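Local coordinates for periplasmic binding protein (Roseiflexus sp. RS-1, PDB 5GJ3), which binds heme, here two heme molecules at once, in the periplasm and probably hands it on to a membrane transporter during bacterial heme uptake, at residues E128-I139 with G251-Y262; L148-Q156 with S211-I221. One frame throughout, in Å; residues are numbered along the deposited sequence.

Helix 250-267 and the 148-156 hairpin belong to one lobe: Leu257 and Ala260 touch strand 235-238, which shares a mixed sheet with strand 144-151. Interaction 1 pairs the end of helix 115-136 with helix 250-267, whereas interaction 2 sets the hairpin against residues 211-221 beside the heme site. Their centres lie about 27 Å apart, and their nearest atoms about 11 Å. Helix 115-136 is followed in the chain by strand 144-151, which carries the heme ligand Tyr149, and both segments of interaction 2 fall between those of interaction 1. Arg151 faces one heme, and its side chain is about 7 Å from the second. Interaction 1 meets no heme, though helix 250-267 follows pocket residue Leu244.

Interaction 1. Residues E128-I139 with G251-Y262; sequences EIAAARDLARRI and GQALTDLTIAFY. With ZN (zinc ion), chain G.
Two helices lie side by side, nearly parallel, where Ala132 of helix 115-136 meets Leu254 and Thr255 of helix 250-267; the short segment axes approach to 7.9 Å and differ in direction by 13°. Small residues allow this closeness: Gly251 CA sits 3.8 Å from Glu128 C, where a beta carbon would collide with Ile129 N. Further along, Ala132 CB presses on Leu254 CB at 3.5 Å.

At the start of the pairing, Gln252 NE2 donates to Glu128 OE1 over 3.2 Å; OE1 is met on its syn side and lies close to the plane of the Gln252 amide. Water 2 also reaches OE1, and Gln124 bonds to OE2. A leucine in place of Gln252 would probably leave OE1 without its amide donor and the carboxylate freer to turn. Clear of the pairing, Asp256 OD1 binds a zinc ion (2.0 Å) with waters 4 and 5.

Class III binding proteins span their lobes with a long helix, a role helix 115-136 probably fills. Near its end the helix packs on Thr258: OG1 comes within 3.1 Å of Ala136 CA and hydrogen-bonds Ala172 O, and Thr258 CG2 touches Leu135 CB. Water 3 joins Thr258 OG1, Leu135 O and Arg138 NH2.

Beyond the helix end, Arg138 bends at chi3 (-61°), laying its guanidinium flat over one Tyr262 face: the planes are 17° apart and CZ stands 4.0 Å from the ring centroid, a cation-pi stack. Leu135 CD2 backs the other face, and Arg138 NE donates to Leu135 O (3.0 Å) in the guanidinium plane, limiting its rotation. Ile139 CG1 lies against Tyr262 CD1, the two chains running oppositely.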
loop_
_atom_site.group_PDB
_atom_site.type_symbol
_atom_site.label_atom_id
_atom_site.label_comp_id
_atom_site.label_asym_id
_atom_site.label_seq_id
_atom_site.Cartn_x
_atom_site.Cartn_y
_atom_site.Cartn_z
ATOM N N GLU A 128 0.065 16.792 -3.016
ATOM C CA GLU A 128 0.547 16.261 -1.745
ATOM C C GLU A 128 1.896 15.468 -1.869
ATOM O O GLU A 128 2.773 15.553 -0.987
ATOM C CB GLU A 128 -0.552 15.484 -0.988
ATOM C CG GLU A 128 -1.742 16.395 -0.597
ATOM C CD GLU A 128 -2.927 15.679 0.069
ATOM O OE1 GLU A 128 -2.823 14.482 0.402
ATOM O OE2 GLU A 128 -4.003 16.318 0.270
ATOM N N ILE A 129 2.049 14.717 -2.955
ATOM C CA ILE A 129 3.287 13.969 -3.250
ATOM C C ILE A 129 4.425 14.977 -3.489
ATOM O O ILE A 129 5.514 14.815 -2.921
ATOM C CB ILE A 129 3.100 13.040 -4.468
ATOM C CG1 ILE A 129 2.159 11.896 -4.085
ATOM C CG2 ILE A 129 4.456 12.536 -5.004
ATOM C CD1 ILE A 129 1.677 11.058 -5.268
ATOM N N ALA A 130 4.150 16.031 -4.278
ATOM C CA ALA A 130 5.121 17.125 -4.505
ATOM C C ALA A 130 5.636 17.761 -3.234
ATOM O O ALA A 130 6.851 17.979 -3.096
ATOM C CB ALA A 130 4.560 18.211 -5.450
ATOM N N ALA A 131 4.704 18.111 -2.340
ATOM C CA ALA A 131 5.054 18.683 -1.060
ATOM C C ALA A 131 5.908 17.750 -0.208
ATOM O O ALA A 131 6.841 18.217 0.403
ATOM C CB ALA A 131 3.825 19.175 -0.299
ATOM N N ALA A 132 5.637 16.448 -0.197
ATOM C CA ALA A 132 6.442 15.537 0.601
ATOM C C ALA A 132 7.887 15.422 0.018
ATOM O O ALA A 132 8.876 15.325 0.760
ATOM C CB ALA A 132 5.780 14.178 0.654
ATOM N N ARG A 133 7.976 15.435 -1.311
ATOM C CA ARG A 133 9.266 15.321 -2.013
ATOM C C ARG A 133 10.147 16.554 -1.788
ATOM O O ARG A 133 11.382 16.445 -1.617
ATOM C CB ARG A 133 9.062 15.073 -3.507
ATOM C CG ARG A 133 8.679 13.630 -3.830
ATOM C CD ARG A 133 8.698 13.497 -5.343
ATOM N NE ARG A 133 9.361 12.302 -5.768
ATOM C CZ ARG A 133 10.086 12.202 -6.871
ATOM N NH1 ARG A 133 10.284 13.260 -7.626
ATOM N NH2 ARG A 133 10.638 11.048 -7.204
ATOM N N ASP A 134 9.490 17.718 -1.747
ATOM C CA ASP A 134 10.156 18.961 -1.379
ATOM C C ASP A 134 10.692 18.869 0.068
ATOM O O ASP A 134 11.808 19.317 0.372
ATOM C CB ASP A 134 9.137 20.096 -1.524
ATOM C CG ASP A 134 9.613 21.373 -0.942
ATOM O OD1 ASP A 134 9.518 21.537 0.299
ATOM O OD2 ASP A 134 10.091 22.236 -1.717
ATOM N N LEU A 135 9.899 18.321 0.993
ATOM C CA LEU A 135 10.458 18.133 2.357
ATOM C C LEU A 135 11.625 17.137 2.371
ATOM O O LEU A 135 12.618 17.289 3.151
ATOM C CB LEU A 135 9.368 17.681 3.332
ATOM C CG LEU A 135 8.340 18.757 3.685
ATOM C CD1 LEU A 135 7.194 18.050 4.394
ATOM C CD2 LEU A 135 9.013 19.802 4.590
ATOM N N ALA A 136 11.518 16.106 1.535
ATOM C CA ALA A 136 12.562 15.087 1.470
ATOM C C ALA A 136 13.910 15.658 0.947
ATOM O O ALA A 136 14.964 15.143 1.283
ATOM C CB ALA A 136 12.119 13.869 0.642
ATOM N N ARG A 137 13.861 16.684 0.100
ATOM C CA ARG A 137 15.066 17.380 -0.388
ATOM C C ARG A 137 15.899 18.059 0.709
ATOM O O ARG A 137 17.048 18.342 0.496
ATOM C CB ARG A 137 14.708 18.405 -1.472
ATOM C CG ARG A 137 14.531 17.763 -2.806
ATOM C CD ARG A 137 14.153 18.770 -3.891
ATOM N NE ARG A 137 13.690 17.990 -5.037
ATOM C CZ ARG A 137 12.414 17.773 -5.357
ATOM N NH1 ARG A 137 11.417 18.321 -4.672
ATOM N NH2 ARG A 137 12.136 17.024 -6.401
ATOM N N ARG A 138 15.355 18.291 1.892
ATOM C CA ARG A 138 16.183 18.792 2.982
ATOM C C ARG A 138 17.179 17.743 3.533
ATOM O O ARG A 138 18.029 18.071 4.363
ATOM C CB ARG A 138 15.295 19.220 4.131
ATOM C CG ARG A 138 14.136 20.161 3.741
ATOM C CD ARG A 138 13.295 20.404 4.973
ATOM N NE ARG A 138 12.725 19.144 5.473
ATOM C CZ ARG A 138 12.200 18.972 6.679
ATOM N NH1 ARG A 138 12.118 19.961 7.546
ATOM N NH2 ARG A 138 11.720 17.799 7.036
ATOM N N ILE A 139 17.021 16.477 3.144
ATOM C CA ILE A 139 17.827 15.425 3.753
ATOM C C ILE A 139 19.136 15.389 2.972
ATOM O O ILE A 139 19.164 15.075 1.794
ATOM C CB ILE A 139 17.125 14.050 3.811
ATOM C CG1 ILE A 139 15.944 14.083 4.802
ATOM C CG2 ILE A 139 18.119 12.966 4.270
ATOM C CD1 ILE A 139 14.940 12.952 4.602
ATOM N N GLY A 251 0.699 10.868 -0.812
ATOM C CA GLY A 251 1.353 12.062 -0.370
ATOM C C GLY A 251 1.368 12.180 1.156
ATOM O O GLY A 251 2.337 12.638 1.722
ATOM N N GLN A 252 0.299 11.773 1.818
ATOM C CA GLN A 252 0.264 11.852 3.279
ATOM C C GLN A 252 1.254 10.831 3.851
ATOM O O GLN A 252 1.935 11.104 4.804
ATOM C CB GLN A 252 -1.161 11.584 3.785
ATOM C CG GLN A 252 -2.153 12.675 3.358
ATOM C CD GLN A 252 -3.592 12.184 3.426
ATOM O OE1 GLN A 252 -3.926 11.333 4.254
ATOM N NE2 GLN A 252 -4.427 12.657 2.523
ATOM N N ALA A 253 1.320 9.639 3.267
ATOM C CA ALA A 253 2.240 8.607 3.800
ATOM C C ALA A 253 3.704 8.998 3.565
ATOM O O ALA A 253 4.541 8.811 4.453
ATOM C CB ALA A 253 1.924 7.211 3.221
ATOM N N LEU A 254 4.005 9.572 2.391
ATOM C CA LEU A 254 5.341 10.104 2.098
ATOM C C LEU A 254 5.783 11.167 3.074
ATOM O O LEU A 254 6.951 11.188 3.460
ATOM C CB LEU A 254 5.452 10.685 0.689
ATOM C CG LEU A 254 5.665 9.690 -0.411
ATOM C CD1 LEU A 254 5.673 10.463 -1.754
ATOM C CD2 LEU A 254 6.958 8.876 -0.199
ATOM N N THR A 255 4.845 12.016 3.503
ATOM C CA THR A 255 5.141 13.124 4.423
ATOM C C THR A 255 5.503 12.488 5.785
ATOM O O THR A 255 6.460 12.902 6.424
ATOM C CB THR A 255 3.896 14.082 4.588
ATOM O OG1 THR A 255 3.605 14.753 3.343
ATOM C CG2 THR A 255 4.065 15.094 5.695
ATOM N N ASP A 256 4.723 11.498 6.226
ATOM C CA ASP A 256 5.044 10.866 7.523
ATOM C C ASP A 256 6.437 10.217 7.436
ATOM O O ASP A 256 7.216 10.354 8.393
ATOM C CB ASP A 256 4.008 9.809 7.933
ATOM C CG ASP A 256 2.643 10.407 8.220
ATOM O OD1 ASP A 256 2.536 11.647 8.394
ATOM O OD2 ASP A 256 1.646 9.639 8.252
ATOM N N LEU A 257 6.718 9.476 6.349
ATOM C CA LEU A 257 8.031 8.855 6.229
ATOM C C LEU A 257 9.131 9.906 6.234
ATOM O O LEU A 257 10.128 9.748 6.960
ATOM C CB LEU A 257 8.175 8.004 4.958
ATOM C CG LEU A 257 7.284 6.790 4.903
ATOM C CD1 LEU A 257 7.429 6.249 3.475
ATOM C CD2 LEU A 257 7.814 5.827 5.975
ATOM N N THR A 258 8.982 10.963 5.412
ATOM C CA THR A 258 10.119 11.892 5.269
ATOM C C THR A 258 10.405 12.670 6.545
ATOM O O THR A 258 11.548 12.965 6.865
ATOM C CB THR A 258 9.971 12.856 4.023
ATOM O OG1 THR A 258 11.252 13.318 3.687
ATOM C CG2 THR A 258 9.099 14.100 4.348
ATOM N N ILE A 259 9.358 13.014 7.278
ATOM C CA ILE A 259 9.501 13.621 8.628
ATOM C C ILE A 259 10.330 12.695 9.541
ATOM O O ILE A 259 11.295 13.124 10.174
ATOM C CB ILE A 259 8.118 13.950 9.296
ATOM C CG1 ILE A 259 7.311 15.008 8.499
ATOM C CG2 ILE A 259 8.316 14.443 10.733
ATOM C CD1 ILE A 259 8.147 16.157 8.058
ATOM N N ALA A 260 9.961 11.414 9.596
ATOM C CA ALA A 260 10.724 10.427 10.391
ATOM C C ALA A 260 12.179 10.243 9.887
ATOM O O ALA A 260 13.146 10.200 10.670
ATOM C CB ALA A 260 9.996 9.106 10.396
ATOM N N PHE A 261 12.344 10.185 8.571
ATOM C CA PHE A 261 13.670 9.975 8.005
ATOM C C PHE A 261 14.559 11.178 8.317
ATOM O O PHE A 261 15.775 11.033 8.558
ATOM C CB PHE A 261 13.543 9.808 6.494
ATOM C CG PHE A 261 12.947 8.475 6.043
ATOM C CD1 PHE A 261 12.509 7.499 6.958
ATOM C CD2 PHE A 261 12.783 8.230 4.672
ATOM C CE1 PHE A 261 11.962 6.291 6.499
ATOM C CE2 PHE A 261 12.239 7.043 4.204
ATOM C CZ PHE A 261 11.827 6.073 5.123
ATOM N N TYR A 262 13.963 12.371 8.315
ATOM C CA TYR A 262 14.725 13.610 8.564
ATOM C C TYR A 262 15.292 13.541 9.976
ATOM O O TYR A 262 16.456 13.868 10.202
ATOM C CB TYR A 262 13.825 14.863 8.373
ATOM C CG TYR A 262 14.558 16.178 8.561
ATOM C CD1 TYR A 262 15.209 16.832 7.475
ATOM C CD2 TYR A 262 14.601 16.786 9.815
ATOM C CE1 TYR A 262 15.889 18.053 7.670
ATOM C CE2 TYR A 262 15.276 18.000 10.020
ATOM C CZ TYR A 262 15.909 18.622 8.948
ATOM O OH TYR A 262 16.541 19.811 9.195
HETATM ZN ZN ZN G . 0.817 12.697 8.701
HETATM O O HOH W 1 2.365 16.965 1.295
HETATM O O HOH W 2 -1.995 12.199 -0.619
HETATM O O HOH W 3 12.447 15.576 5.300
HETATM O O HOH W 4 0.727 12.854 6.680
HETATM O O HOH W 5 -0.222 11.123 9.643
#

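Interaction 2. Residues L148-Q156 with S211-I221; sequences LYLRGTDVQ and SVGGVDGLLKI. With HEM (protoporphyrin IX containing Fe), chain C.
The heme-bearing hairpin of strands 144-151 and 155-159 rests on the end of helix 206-211 and the residues after it, with Leu150 and Gly152 meeting Ser211, Val212 and Leu218. Gly152 N donates to Ser211 OG over 2.9 Å, nearly straight at 163°. The serine hydroxyl lies between its own backbone N and carbonyl carbon (chi1 83°), a placement that brings it to the turn while it also bonds to Gly208 O. A CA-H...O contact supplements this hydrogen bond: Gly152 CA is 3.2 Å from Ser211 O, with a 162° angle at the hydrogen. Gly152 adopts a positive phi, readily reached by glycine, and Val212 CG1 packs on its carbonyl carbon at 3.8 Å.

Strand alternation divides the work of residues 148-151. Leu148 and Leu150 face the helical segment: Leu150 CD1 touches Leu218 CD1 at 3.7 Å, the two chains set roughly perpendicular, and reaches Val212 CG2 as well. Tyr149 and Arg151 point to the other side of the sheet, into the heme pocket. Tyr149 OH binds the heme iron at 2.1 Å. The Arg151 guanidinium lies over the porphyrin, with HEM C2D 3.4 Å above its plane, and Val155 CG2 covers the opposite face; Arg151 NH2 gives a weak hydrogen bond to Tyr149 OH at 3.3 Å.

A Schellman motif with Gly213 as C-prime residue ends helix 206-211 before the short helix that carries Leu218. Past that helix, Ile221 comes back to meet the Gln156 side chain from the opposite direction.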
loop_
_atom_site.group_PDB
_atom_site.type_symbol
_atom_site.label_atom_id
_atom_site.label_comp_id
_atom_site.label_asym_id
_atom_site.label_seq_id
_atom_site.Cartn_x
_atom_site.Cartn_y
_atom_site.Cartn_z
ATOM N N LEU A 148 10.560 -4.574 6.836
ATOM C CA LEU A 148 10.386 -5.994 7.195
ATOM C C LEU A 148 8.915 -6.316 7.079
ATOM O O LEU A 148 8.055 -5.616 7.646
ATOM C CB LEU A 148 10.793 -6.298 8.646
ATOM C CG LEU A 148 12.278 -6.005 8.935
ATOM C CD1 LEU A 148 12.624 -6.176 10.394
ATOM C CD2 LEU A 148 13.164 -6.902 8.076
ATOM N N TYR A 149 8.639 -7.312 6.280
ATOM C CA TYR A 149 7.346 -7.939 6.271
ATOM C C TYR A 149 7.392 -9.058 7.349
ATOM O O TYR A 149 8.264 -9.926 7.299
ATOM C CB TYR A 149 7.093 -8.513 4.886
ATOM C CG TYR A 149 5.819 -9.321 4.853
ATOM C CD1 TYR A 149 4.573 -8.688 4.727
ATOM C CD2 TYR A 149 5.847 -10.739 4.991
ATOM C CE1 TYR A 149 3.373 -9.431 4.722
ATOM C CE2 TYR A 149 4.657 -11.490 4.997
ATOM C CZ TYR A 149 3.417 -10.844 4.837
ATOM O OH TYR A 149 2.216 -11.568 4.818
ATOM N N LEU A 150 6.470 -9.020 8.310
ATOM C CA LEU A 150 6.470 -9.925 9.462
ATOM C C LEU A 150 5.122 -10.610 9.626
ATOM O O LEU A 150 4.076 -10.001 9.448
ATOM C CB LEU A 150 6.727 -9.154 10.771
ATOM C CG LEU A 150 7.983 -8.267 10.817
ATOM C CD1 LEU A 150 7.908 -7.355 12.045
ATOM C CD2 LEU A 150 9.226 -9.146 10.835
ATOM N N ARG A 151 5.152 -11.879 9.978
ATOM C CA ARG A 151 3.914 -12.589 10.227
ATOM C C ARG A 151 4.235 -13.588 11.310
ATOM O O ARG A 151 4.541 -14.733 11.017
ATOM C CB ARG A 151 3.379 -13.261 8.965
ATOM C CG ARG A 151 1.863 -13.431 9.038
ATOM C CD ARG A 151 1.261 -13.810 7.691
ATOM N NE ARG A 151 1.551 -15.185 7.337
ATOM C CZ ARG A 151 2.375 -15.574 6.367
ATOM N NH1 ARG A 151 2.549 -16.877 6.143
ATOM N NH2 ARG A 151 3.013 -14.684 5.603
ATOM N N GLY A 152 4.235 -13.078 12.549
ATOM C CA GLY A 152 4.788 -13.768 13.701
ATOM C C GLY A 152 6.274 -14.017 13.529
ATOM O O GLY A 152 6.883 -13.681 12.511
ATOM N N THR A 153 6.858 -14.646 14.531
ATOM C CA THR A 153 8.287 -14.985 14.509
ATOM C C THR A 153 8.652 -16.022 13.426
ATOM O O THR A 153 9.808 -16.148 13.048
ATOM C CB THR A 153 8.783 -15.307 15.939
ATOM O OG1 THR A 153 9.113 -14.059 16.571
ATOM C CG2 THR A 153 9.993 -16.218 15.946
ATOM N N ASP A 154 7.658 -16.694 12.865
ATOM C CA ASP A 154 7.919 -17.613 11.775
ATOM C C ASP A 154 8.315 -16.977 10.432
ATOM O O ASP A 154 9.090 -17.557 9.662
ATOM C CB ASP A 154 6.698 -18.491 11.599
ATOM C CG ASP A 154 6.569 -19.507 12.722
ATOM O OD1 ASP A 154 7.623 -20.036 13.136
ATOM O OD2 ASP A 154 5.438 -19.769 13.198
ATOM N N VAL A 155 7.794 -15.789 10.146
ATOM C CA VAL A 155 7.918 -15.214 8.789
ATOM C C VAL A 155 8.583 -13.847 8.898
ATOM O O VAL A 155 8.083 -12.987 9.628
ATOM C CB VAL A 155 6.527 -15.122 8.103
ATOM C CG1 VAL A 155 6.561 -14.204 6.866
ATOM C CG2 VAL A 155 6.034 -16.528 7.747
ATOM N N GLN A 156 9.735 -13.686 8.231
ATOM C CA GLN A 156 10.507 -12.437 8.261
ATOM C C GLN A 156 11.150 -12.222 6.909
ATOM O O GLN A 156 12.080 -12.945 6.517
ATOM C CB GLN A 156 11.556 -12.471 9.383
ATOM C CG GLN A 156 10.901 -12.469 10.758
ATOM C CD GLN A 156 11.640 -13.257 11.794
ATOM O OE1 GLN A 156 11.022 -13.855 12.672
ATOM N NE2 GLN A 156 12.958 -13.215 11.751
ATOM N N SER A 211 1.947 -8.773 15.437
ATOM C CA SER A 211 2.213 -10.212 15.343
ATOM C C SER A 211 3.556 -10.711 15.945
ATOM O O SER A 211 3.722 -11.906 16.101
ATOM C CB SER A 211 2.189 -10.654 13.901
ATOM O OG SER A 211 3.448 -10.372 13.355
ATOM N N VAL A 212 4.538 -9.831 16.205
ATOM C CA VAL A 212 5.777 -10.273 16.879
ATOM C C VAL A 212 5.835 -9.827 18.335
ATOM O O VAL A 212 6.870 -9.943 18.960
ATOM C CB VAL A 212 7.096 -9.845 16.115
ATOM C CG1 VAL A 212 7.165 -10.497 14.745
ATOM C CG2 VAL A 212 7.243 -8.325 16.023
ATOM N N GLY A 213 4.762 -9.253 18.876
ATOM C CA GLY A 213 4.802 -8.763 20.262
ATOM C C GLY A 213 5.223 -7.313 20.435
ATOM O O GLY A 213 5.804 -6.959 21.487
ATOM N N GLY A 214 4.982 -6.454 19.428
ATOM C CA GLY A 214 5.325 -5.033 19.579
ATOM C C GLY A 214 6.830 -4.817 19.478
ATOM O O GLY A 214 7.538 -5.746 19.106
ATOM N N VAL A 215 7.307 -3.597 19.779
ATOM C CA VAL A 215 8.732 -3.242 19.687
ATOM C C VAL A 215 9.603 -4.193 20.539
ATOM O O VAL A 215 10.652 -4.687 20.093
ATOM C CB VAL A 215 8.988 -1.751 20.037
ATOM C CG1 VAL A 215 10.477 -1.450 20.059
ATOM C CG2 VAL A 215 8.309 -0.816 19.015
ATOM N N ASP A 216 9.136 -4.483 21.758
ATOM C CA ASP A 216 9.829 -5.436 22.630
ATOM C C ASP A 216 10.031 -6.800 21.963
ATOM O O ASP A 216 11.162 -7.299 21.930
ATOM C CB ASP A 216 9.148 -5.551 23.997
ATOM C CG ASP A 216 9.352 -4.297 24.859
ATOM O OD1 ASP A 216 10.243 -3.465 24.558
ATOM O OD2 ASP A 216 8.627 -4.151 25.863
ATOM N N GLY A 217 8.994 -7.370 21.359
ATOM C CA GLY A 217 9.199 -8.623 20.612
ATOM C C GLY A 217 10.088 -8.470 19.372
ATOM O O GLY A 217 10.971 -9.290 19.114
ATOM N N LEU A 218 9.867 -7.419 18.582
ATOM C CA LEU A 218 10.648 -7.239 17.338
ATOM C C LEU A 218 12.162 -7.260 17.632
ATOM O O LEU A 218 12.948 -7.900 16.944
ATOM C CB LEU A 218 10.257 -5.896 16.652
ATOM C CG LEU A 218 11.073 -5.439 15.421
ATOM C CD1 LEU A 218 10.747 -6.376 14.279
ATOM C CD2 LEU A 218 10.763 -4.004 15.000
ATOM N N LEU A 219 12.556 -6.553 18.673
ATOM C CA LEU A 219 13.971 -6.431 19.007
ATOM C C LEU A 219 14.560 -7.678 19.665
ATOM O O LEU A 219 15.773 -7.713 19.935
ATOM C CB LEU A 219 14.222 -5.184 19.870
ATOM C CG LEU A 219 13.830 -3.942 19.062
ATOM C CD1 LEU A 219 14.151 -2.670 19.822
ATOM C CD2 LEU A 219 14.513 -3.979 17.690
ATOM N N LYS A 220 13.722 -8.695 19.905
ATOM C CA LYS A 220 14.192 -10.012 20.331
ATOM C C LYS A 220 14.573 -10.868 19.125
ATOM O O LYS A 220 15.173 -11.925 19.272
ATOM C CB LYS A 220 13.136 -10.723 21.194
ATOM C CG LYS A 220 13.015 -10.182 22.615
ATOM C CD LYS A 220 11.919 -10.900 23.398
ATOM C CE LYS A 220 12.048 -12.412 23.284
ATOM N NZ LYS A 220 11.126 -13.136 24.207
ATOM N N ILE A 221 14.215 -10.419 17.923
ATOM C CA ILE A 221 14.621 -11.110 16.689
ATOM C C ILE A 221 16.145 -10.935 16.524
ATOM O O ILE A 221 16.680 -9.813 16.653
ATOM C CB ILE A 221 13.859 -10.594 15.446
ATOM C CG1 ILE A 221 12.352 -10.908 15.561
ATOM C CG2 ILE A 221 14.444 -11.190 14.176
ATOM C CD1 ILE A 221 11.494 -10.243 14.486
HETATM C CHA HEM C . -1.412 -12.951 5.733
HETATM C CHB HEM C . -0.429 -8.408 4.294
HETATM C CHC HEM C . 2.781 -10.042 0.960
HETATM C CHD HEM C . 1.581 -14.582 2.248
HETATM C C1A HEM C . -1.420 -11.588 5.580
HETATM C C2A HEM C . -2.326 -10.729 6.254
HETATM C C3A HEM C . -2.049 -9.455 5.839
HETATM C C4A HEM C . -0.981 -9.532 4.912
HETATM C CMA HEM C . -2.727 -8.165 6.300
HETATM C CAA HEM C . -3.415 -11.157 7.243
HETATM C CBA HEM C . -3.068 -10.837 8.707
HETATM C CGA HEM C . -2.015 -11.744 9.304
HETATM O O1A HEM C . -1.250 -12.440 8.606
HETATM O O2A HEM C . -1.861 -11.803 10.539
HETATM C C1B HEM C . 0.524 -8.472 3.251
HETATM C C2B HEM C . 1.026 -7.309 2.585
HETATM C C3B HEM C . 1.904 -7.733 1.638
HETATM C C4B HEM C . 1.951 -9.229 1.745
HETATM C CMB HEM C . 0.625 -5.885 2.888
HETATM C CAB HEM C . 2.689 -6.923 0.692
HETATM C CBB HEM C . 3.830 -6.426 1.102
HETATM C C1C HEM C . 2.716 -11.445 0.987
HETATM C C2C HEM C . 3.326 -12.300 0.052
HETATM C C3C HEM C . 2.993 -13.615 0.423
HETATM C C4C HEM C . 2.167 -13.516 1.586
HETATM C CMC HEM C . 4.198 -11.818 -1.092
HETATM C CAC HEM C . 3.374 -14.929 -0.186
HETATM C CBC HEM C . 4.409 -15.116 -0.995
HETATM C C1D HEM C . 0.643 -14.444 3.277
HETATM C C2D HEM C . 0.021 -15.640 3.907
HETATM C C3D HEM C . -0.808 -15.192 4.893
HETATM C C4D HEM C . -0.679 -13.725 4.843
HETATM C CMD HEM C . 0.286 -17.067 3.485
HETATM C CAD HEM C . -1.694 -15.997 5.838
HETATM C CBD HEM C . -3.133 -16.286 5.335
HETATM C CGD HEM C . -3.965 -16.939 6.437
HETATM O O1D HEM C . -5.211 -17.155 6.351
HETATM O O2D HEM C . -3.425 -17.304 7.507
HETATM N NA HEM C . -0.571 -10.845 4.749
HETATM N NB HEM C . 1.142 -9.554 2.772
HETATM N NC HEM C . 2.013 -12.199 1.916
HETATM N ND HEM C . 0.274 -13.329 3.934
HETATM FE FE HEM C . 0.721 -11.531 3.405
#